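Local coordinates for protein putative hydrolase (Chloroflexus aurantiacus J-10-fl, PDB 3CMN) that is a putative hydrolase of the zincin-like metallopeptidase family and probably acts as a metal-dependent peptidase, at residues Phe190-Glu193 against Val198-Tyr201; Met261-Gly266 against Ser337-Arg342. All blocks are in the same frame, centred on the assembly; numbering follows the deposited sequence.

Contact 1 of 2, residues Phe190-Glu193 against Val198-Tyr201; sequences FEFE and VRTY
Glu193 and Arg199 form a salt bridge. Arg199 NH1 donates to Glu193 OE2 at 3.2 Å, with an N-H...O angle of 151°. The oxygen is met on its anti side, and the carboxylate and guanidinium planes stand 77° apart, so the pair makes one bond and not a flat two-pronged one. Glu193 CG also lies 3.2 Å from Arg199 NH1. The arginine chain is extended from CG to NE and runs past the end of helix 174-193, where Phe192 O lies over one guanidinium face. Arg199 NE also bonds to Ser148 O, so the group is anchored outside this contact as well.

A water joins the two backbones. It lies 2.8 Å from Phe192 O, to which it can donate, and accepts from Arg199 N at 3.2 Å. Val198 packs beside this bridge. Its CG2 rests 3.6 Å from Glu191 O, while CG1 makes a looser contact, 4.5 Å from Phe192 CD2.

The contact spans the short turn between helix 174-193, which carries a possible HExxH zinc-binding motif, and helix 197-210. Tyr142 meets the Phe192 ring, and helix 248-279 packs on Phe192 through Met261 and Ile264.

Contact 2 of 2, residues Met261-Gly266 against Ser337-Arg342; sequences MSLIEG and SRVWER
Leu263 reaches across to Val339 and Trp340, and Ile264 adds a smaller contact with Trp340. No hydrogen bond links the two segments; the contact is apolar and buried.

Of the touching residues on helix 248-279, Leu263 comes first. Its CG is anti to the backbone N (chi1 177°), which carries the branched end out toward the 3-10 turn. There it meets Val339 tip to tip. Leu263 CD2 lies 3.3 Å from Val339 CG2, tighter than usual for two methyl groups, and 3.7 Å from Val339 CG1. The other methyl, Leu263 CD1, is 3.9 Å from Val339 CG2. Both valine methyls therefore face the leucine fork. Leu263 CD2 also sits over one face of the Trp340 indole, near its rim, 4.3 Å from CH2. Val339 CG1 lies over the same face, also toward the rim.

Ile264 follows one residue later and approaches the same ring differently. Its CG1 is at the indole edge, near the ring plane, 4.4 Å from Trp340 CH2. The six-membered end of the indole is thus touched over a face by one residue and at its edge by the next.

Other aromatic residues complete the setting of the indole: Tyr195 stacks on Trp340, and Tyr267 meets it edge-to-face. Leu346 touches both Leu263 and Val339. The arrangement is a hydrophobic core contact in which a 3-10 turn, in the connection between helices 333-336 and 349-353, is fastened by its side chains to the long helix 248-279. It lies close to helix 174-193, which bears the possible HExxH motif of a zincin-like peptidase.

How the contacts relate
Both contacts are buried, but only contact 1 has a partly exposed polar side. Contact 1 joins two helices that follow each other in sequence, through a salt bridge and a water. Contact 2 joins segments 71 residues apart and is wholly apolar. They share no segment, yet they touch, with centres about 10 Å apart on the same side of the chain's centre. Phe192 CZ of contact 1 packs 3.7 Å from Ile264 CD1 of contact 2, and Glu191 lies against Ile264 and Trp340. Helix 174-193 thus packs against helix 248-279 here, and the possible HExxH residues are touched from both contacts, by Glu191 and Ile264.

Contact 1 of 2, residues Phe190-Glu193 against Val198-Tyr201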
ATOM      1  N   PHE A 190      -1.344   9.979  -2.611  1.00 31.69           N
ATOM      2  CA  PHE A 190      -1.773  10.660  -3.822  1.00 31.94           C
ATOM      3  C   PHE A 190      -2.529   9.673  -4.725  1.00 33.32           C
ATOM      4  O   PHE A 190      -3.630   9.956  -5.178  1.00 33.63           O
ATOM      5  CB  PHE A 190      -0.557  11.224  -4.578  1.00 31.87           C
ATOM      6  CG  PHE A 190      -0.202  12.650  -4.207  1.00 33.26           C
ATOM      7  CD1 PHE A 190       0.415  12.943  -2.991  1.00 31.43           C
ATOM      8  CD2 PHE A 190      -0.508  13.701  -5.073  1.00 33.81           C
ATOM      9  CE1 PHE A 190       0.719  14.255  -2.637  1.00 32.89           C
ATOM     10  CE2 PHE A 190      -0.206  15.034  -4.729  1.00 34.76           C
ATOM     11  CZ  PHE A 190       0.407  15.311  -3.509  1.00 33.97           C
ATOM     12  N   GLU A 191      -1.929   8.508  -4.969  1.00 34.04           N
ATOM     13  CA  GLU A 191      -2.530   7.492  -5.823  1.00 34.13           C
ATOM     14  C   GLU A 191      -3.908   7.058  -5.326  1.00 35.39           C
ATOM     15  O   GLU A 191      -4.797   6.765  -6.126  1.00 35.21           O
ATOM     16  CB  GLU A 191      -1.619   6.268  -5.925  1.00 34.93           C
ATOM     17  CG  GLU A 191      -0.229   6.561  -6.470  1.00 37.41           C
ATOM     18  CD  GLU A 191       0.628   5.312  -6.558  1.00 38.44           C
ATOM     19  OE1 GLU A 191       0.460   4.532  -7.516  1.00 38.65           O
ATOM     20  OE2 GLU A 191       1.461   5.102  -5.652  1.00 41.30           O
ATOM     21  N   PHE A 192      -4.087   7.029  -4.009  1.00 36.10           N
ATOM     22  CA  PHE A 192      -5.364   6.630  -3.430  1.00 36.21           C
ATOM     23  C   PHE A 192      -6.343   7.760  -3.191  1.00 36.31           C
ATOM     24  O   PHE A 192      -7.546   7.514  -3.100  1.00 37.76           O
ATOM     25  CB  PHE A 192      -5.163   5.897  -2.093  1.00 35.96           C
ATOM     26  CG  PHE A 192      -4.793   4.449  -2.242  1.00 35.64           C
ATOM     27  CD1 PHE A 192      -3.465   4.054  -2.229  1.00 34.92           C
ATOM     28  CD2 PHE A 192      -5.777   3.483  -2.425  1.00 37.08           C
ATOM     29  CE1 PHE A 192      -3.113   2.727  -2.396  1.00 33.02           C
ATOM     30  CE2 PHE A 192      -5.435   2.140  -2.593  1.00 37.19           C
ATOM     31  CZ  PHE A 192      -4.097   1.765  -2.579  1.00 34.46           C
ATOM     32  N   GLU A 193      -5.846   8.989  -3.091  1.00 36.70           N
ATOM     33  CA  GLU A 193      -6.721  10.119  -2.798  1.00 38.10           C
ATOM     34  C   GLU A 193      -6.758  11.273  -3.794  1.00 37.11           C
ATOM     35  O   GLU A 193      -7.727  12.024  -3.816  1.00 36.96           O
ATOM     36  CB  GLU A 193      -6.382  10.655  -1.403  1.00 41.88           C
ATOM     37  CG  GLU A 193      -6.401   9.562  -0.335  1.00 48.31           C
ATOM     38  CD  GLU A 193      -5.722   9.978   0.962  1.00 52.64           C
ATOM     39  OE1 GLU A 193      -4.556  10.417   0.900  1.00 54.59           O
ATOM     40  OE2 GLU A 193      -6.347   9.861   2.040  1.00 55.07           O
ATOM     41  N   VAL A 198     -10.597   6.263  -7.490  1.00 29.25           N
ATOM     42  CA  VAL A 198      -9.849   5.081  -7.097  1.00 29.96           C
ATOM     43  C   VAL A 198     -10.455   4.253  -5.964  1.00 32.24           C
ATOM     44  O   VAL A 198     -10.613   3.047  -6.111  1.00 33.58           O
ATOM     45  CB  VAL A 198      -8.371   5.430  -6.792  1.00 29.84           C
ATOM     46  CG1 VAL A 198      -7.578   4.148  -6.490  1.00 28.55           C
ATOM     47  CG2 VAL A 198      -7.749   6.120  -8.007  1.00 27.87           C
ATOM     48  N   ARG A 199     -10.798   4.882  -4.846  1.00 34.66           N
ATOM     49  CA  ARG A 199     -11.391   4.140  -3.736  1.00 36.54           C
ATOM     50  C   ARG A 199     -12.817   3.686  -4.048  1.00 35.83           C
ATOM     51  O   ARG A 199     -13.237   2.615  -3.622  1.00 35.36           O
ATOM     52  CB  ARG A 199     -11.345   4.973  -2.446  1.00 39.05           C
ATOM     53  CG  ARG A 199     -10.032   4.786  -1.680  1.00 43.60           C
ATOM     54  CD  ARG A 199      -9.831   5.805  -0.560  1.00 46.76           C
ATOM     55  NE  ARG A 199      -8.574   5.569   0.149  1.00 49.65           N
ATOM     56  CZ  ARG A 199      -7.962   6.467   0.916  1.00 50.29           C
ATOM     57  NH1 ARG A 199      -8.486   7.672   1.083  1.00 50.73           N
ATOM     58  NH2 ARG A 199      -6.811   6.162   1.503  1.00 49.46           N
ATOM     59  N   THR A 200     -13.553   4.494  -4.807  1.00 36.33           N
ATOM     60  CA  THR A 200     -14.912   4.140  -5.189  1.00 36.05           C
ATOM     61  C   THR A 200     -14.822   2.872  -6.028  1.00 36.67           C
ATOM     62  O   THR A 200     -15.532   1.892  -5.781  1.00 38.33           O
ATOM     63  CB  THR A 200     -15.560   5.246  -6.041  1.00 37.44           C
ATOM     64  OG1 THR A 200     -15.552   6.475  -5.308  1.00 36.00           O
ATOM     65  CG2 THR A 200     -17.012   4.876  -6.403  1.00 37.55           C
ATOM     66  N   TYR A 201     -13.932   2.903  -7.016  1.00 35.50           N
ATOM     67  CA  TYR A 201     -13.712   1.779  -7.910  1.00 34.42           C
ATOM     68  C   TYR A 201     -13.172   0.567  -7.163  1.00 35.38           C
ATOM     69  O   TYR A 201     -13.504  -0.578  -7.494  1.00 35.85           O
ATOM     70  CB  TYR A 201     -12.734   2.180  -9.013  1.00 33.21           C
ATOM     71  CG  TYR A 201     -12.349   1.047  -9.936  1.00 31.76           C
ATOM     72  CD1 TYR A 201     -13.313   0.368 -10.689  1.00 30.55           C
ATOM     73  CD2 TYR A 201     -11.018   0.655 -10.063  1.00 31.02           C
ATOM     74  CE1 TYR A 201     -12.956  -0.671 -11.546  1.00 30.46           C
ATOM     75  CE2 TYR A 201     -10.652  -0.381 -10.915  1.00 32.23           C
ATOM     76  CZ  TYR A 201     -11.624  -1.042 -11.657  1.00 32.40           C
ATOM     77  OH  TYR A 201     -11.237  -2.063 -12.506  1.00 32.64           O
TER
HETATM   78  O   HOH W   1      -9.991   7.926  -4.320  1.00 28.08           O

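Contact 2 of 2, residues Met261-Gly266 against Ser337-Arg342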
ATOM      1  N   MET A 261      -3.782  -2.995  -8.295  1.00 33.60           N
ATOM      2  CA  MET A 261      -2.713  -3.088  -7.311  1.00 34.92           C
ATOM      3  C   MET A 261      -1.346  -2.975  -8.002  1.00 35.06           C
ATOM      4  O   MET A 261      -0.443  -2.299  -7.513  1.00 35.27           O
ATOM      5  CB  MET A 261      -2.838  -4.407  -6.526  1.00 34.03           C
ATOM      6  CG  MET A 261      -3.461  -4.254  -5.130  1.00 33.73           C
ATOM      7  SD  MET A 261      -5.015  -3.314  -5.029  1.00 37.51           S
ATOM      8  CE  MET A 261      -4.412  -1.705  -4.556  1.00 37.04           C
ATOM      9  N   SER A 262      -1.212  -3.614  -9.157  1.00 36.49           N
ATOM     10  CA  SER A 262       0.031  -3.574  -9.918  1.00 37.20           C
ATOM     11  C   SER A 262       0.394  -2.163 -10.405  1.00 37.07           C
ATOM     12  O   SER A 262       1.535  -1.716 -10.260  1.00 37.53           O
ATOM     13  CB  SER A 262      -0.069  -4.511 -11.107  1.00 37.89           C
ATOM     14  OG  SER A 262       1.130  -4.470 -11.854  1.00 43.19           O
ATOM     15  N   LEU A 263      -0.575  -1.462 -10.982  1.00 35.83           N
ATOM     16  CA  LEU A 263      -0.341  -0.107 -11.464  1.00 33.99           C
ATOM     17  C   LEU A 263      -0.001   0.830 -10.300  1.00 33.64           C
ATOM     18  O   LEU A 263       0.904   1.666 -10.389  1.00 32.42           O
ATOM     19  CB  LEU A 263      -1.585   0.418 -12.181  1.00 34.20           C
ATOM     20  CG  LEU A 263      -1.369   1.860 -12.622  1.00 34.57           C
ATOM     21  CD1 LEU A 263      -0.624   1.849 -13.939  1.00 35.36           C
ATOM     22  CD2 LEU A 263      -2.681   2.583 -12.747  1.00 37.21           C
ATOM     23  N   ILE A 264      -0.756   0.703  -9.217  1.00 32.81           N
ATOM     24  CA  ILE A 264      -0.517   1.522  -8.045  1.00 35.00           C
ATOM     25  C   ILE A 264       0.947   1.376  -7.583  1.00 36.87           C
ATOM     26  O   ILE A 264       1.597   2.381  -7.275  1.00 37.88           O
ATOM     27  CB  ILE A 264      -1.508   1.141  -6.910  1.00 35.03           C
ATOM     28  CG1 ILE A 264      -2.906   1.672  -7.268  1.00 34.05           C
ATOM     29  CG2 ILE A 264      -1.033   1.692  -5.579  1.00 33.67           C
ATOM     30  CD1 ILE A 264      -3.963   1.430  -6.216  1.00 31.46           C
ATOM     31  N   GLU A 265       1.464   0.141  -7.556  1.00 37.19           N
ATOM     32  CA  GLU A 265       2.849  -0.106  -7.139  1.00 39.18           C
ATOM     33  C   GLU A 265       3.847   0.368  -8.186  1.00 37.95           C
ATOM     34  O   GLU A 265       4.819   1.055  -7.862  1.00 38.38           O
ATOM     35  CB  GLU A 265       3.091  -1.596  -6.864  1.00 42.28           C
ATOM     36  CG  GLU A 265       2.366  -2.131  -5.637  1.00 46.68           C
ATOM     37  CD  GLU A 265       2.726  -1.372  -4.370  1.00 49.37           C
ATOM     38  OE1 GLU A 265       3.928  -1.342  -4.022  1.00 50.23           O
ATOM     39  OE2 GLU A 265       1.810  -0.806  -3.729  1.00 49.95           O
ATOM     40  N   GLY A 266       3.594  -0.001  -9.438  1.00 36.92           N
ATOM     41  CA  GLY A 266       4.465   0.389 -10.530  1.00 35.39           C
ATOM     42  C   GLY A 266       4.514   1.889 -10.753  1.00 35.45           C
ATOM     43  O   GLY A 266       5.586   2.461 -10.952  1.00 35.51           O
ATOM     44  N   SER A 337       0.091   9.430 -17.548  1.00 36.21           N
ATOM     45  CA  SER A 337      -0.794   9.904 -16.490  1.00 35.61           C
ATOM     46  C   SER A 337      -2.269   9.685 -16.837  1.00 35.33           C
ATOM     47  O   SER A 337      -3.146   9.841 -15.984  1.00 35.82           O
ATOM     48  CB  SER A 337      -0.564  11.391 -16.219  1.00 35.66           C
ATOM     49  OG  SER A 337      -1.138  12.189 -17.237  1.00 37.73           O
ATOM     50  N   ARG A 338      -2.538   9.323 -18.085  1.00 34.78           N
ATOM     51  CA  ARG A 338      -3.904   9.084 -18.533  1.00 34.53           C
ATOM     52  C   ARG A 338      -4.546   7.899 -17.815  1.00 34.14           C
ATOM     53  O   ARG A 338      -5.774   7.769 -17.773  1.00 32.64           O
ATOM     54  CB  ARG A 338      -3.932   8.839 -20.038  1.00 35.30           C
ATOM     55  CG  ARG A 338      -3.679  10.077 -20.853  1.00 36.55           C
ATOM     56  CD  ARG A 338      -3.742   9.721 -22.306  1.00 38.11           C
ATOM     57  NE  ARG A 338      -3.453  10.859 -23.160  1.00 39.40           N
ATOM     58  CZ  ARG A 338      -3.521  10.813 -24.485  1.00 39.84           C
ATOM     59  NH1 ARG A 338      -3.872   9.682 -25.086  1.00 42.11           N
ATOM     60  NH2 ARG A 338      -3.232  11.888 -25.205  1.00 39.28           N
ATOM     61  N   VAL A 339      -3.712   7.037 -17.251  1.00 32.64           N
ATOM     62  CA  VAL A 339      -4.214   5.878 -16.533  1.00 31.72           C
ATOM     63  C   VAL A 339      -5.041   6.321 -15.304  1.00 31.92           C
ATOM     64  O   VAL A 339      -5.848   5.552 -14.796  1.00 30.33           O
ATOM     65  CB  VAL A 339      -3.024   4.959 -16.100  1.00 31.77           C
ATOM     66  CG1 VAL A 339      -2.280   5.557 -14.887  1.00 30.66           C
ATOM     67  CG2 VAL A 339      -3.520   3.563 -15.824  1.00 31.76           C
ATOM     68  N   TRP A 340      -4.849   7.571 -14.862  1.00 31.47           N
ATOM     69  CA  TRP A 340      -5.539   8.136 -13.687  1.00 32.25           C
ATOM     70  C   TRP A 340      -6.832   8.907 -13.977  1.00 32.07           C
ATOM     71  O   TRP A 340      -7.424   9.492 -13.067  1.00 30.59           O
ATOM     72  CB  TRP A 340      -4.609   9.099 -12.921  1.00 32.00           C
ATOM     73  CG  TRP A 340      -3.398   8.470 -12.312  1.00 31.13           C
ATOM     74  CD1 TRP A 340      -2.091   8.772 -12.587  1.00 30.74           C
ATOM     75  CD2 TRP A 340      -3.370   7.413 -11.340  1.00 31.94           C
ATOM     76  NE1 TRP A 340      -1.254   7.966 -11.852  1.00 31.90           N
ATOM     77  CE2 TRP A 340      -2.010   7.121 -11.079  1.00 30.92           C
ATOM     78  CE3 TRP A 340      -4.361   6.679 -10.666  1.00 30.55           C
ATOM     79  CZ2 TRP A 340      -1.613   6.129 -10.177  1.00 30.25           C
ATOM     80  CZ3 TRP A 340      -3.966   5.690  -9.767  1.00 30.81           C
ATOM     81  CH2 TRP A 340      -2.601   5.423  -9.534  1.00 30.21           C
ATOM     82  N   GLU A 341      -7.258   8.940 -15.234  1.00 31.90           N
ATOM     83  CA  GLU A 341      -8.470   9.671 -15.582  1.00 32.22           C
ATOM     84  C   GLU A 341      -9.744   8.932 -15.233  1.00 31.88           C
ATOM     85  O   GLU A 341     -10.749   9.557 -14.918  1.00 31.66           O
ATOM     86  CB  GLU A 341      -8.477  10.005 -17.070  1.00 33.73           C
ATOM     87  CG  GLU A 341      -7.342  10.919 -17.483  1.00 38.16           C
ATOM     88  CD  GLU A 341      -7.270  11.140 -18.977  1.00 40.85           C
ATOM     89  OE1 GLU A 341      -7.135  10.150 -19.721  1.00 42.32           O
ATOM     90  OE2 GLU A 341      -7.347  12.307 -19.410  1.00 45.59           O
ATOM     91  N   ARG A 342      -9.690   7.602 -15.271  1.00 31.42           N
ATOM     92  CA  ARG A 342     -10.857   6.771 -14.998  1.00 30.59           C
ATOM     93  C   ARG A 342     -10.463   5.291 -14.873  1.00 29.96           C
ATOM     94  O   ARG A 342      -9.394   4.885 -15.331  1.00 29.42           O
ATOM     95  CB  ARG A 342     -11.868   6.949 -16.141  1.00 30.88           C
ATOM     96  CG  ARG A 342     -11.381   6.437 -17.508  1.00 31.25           C
ATOM     97  CD  ARG A 342     -12.336   6.803 -18.671  1.00 31.84           C
ATOM     98  NE  ARG A 342     -12.457   8.250 -18.851  1.00 29.35           N
ATOM     99  CZ  ARG A 342     -13.340   9.025 -18.222  1.00 29.93           C
ATOM    100  NH1 ARG A 342     -14.208   8.499 -17.370  1.00 28.21           N
ATOM    101  NH2 ARG A 342     -13.326  10.342 -18.414  1.00 28.04           N
TER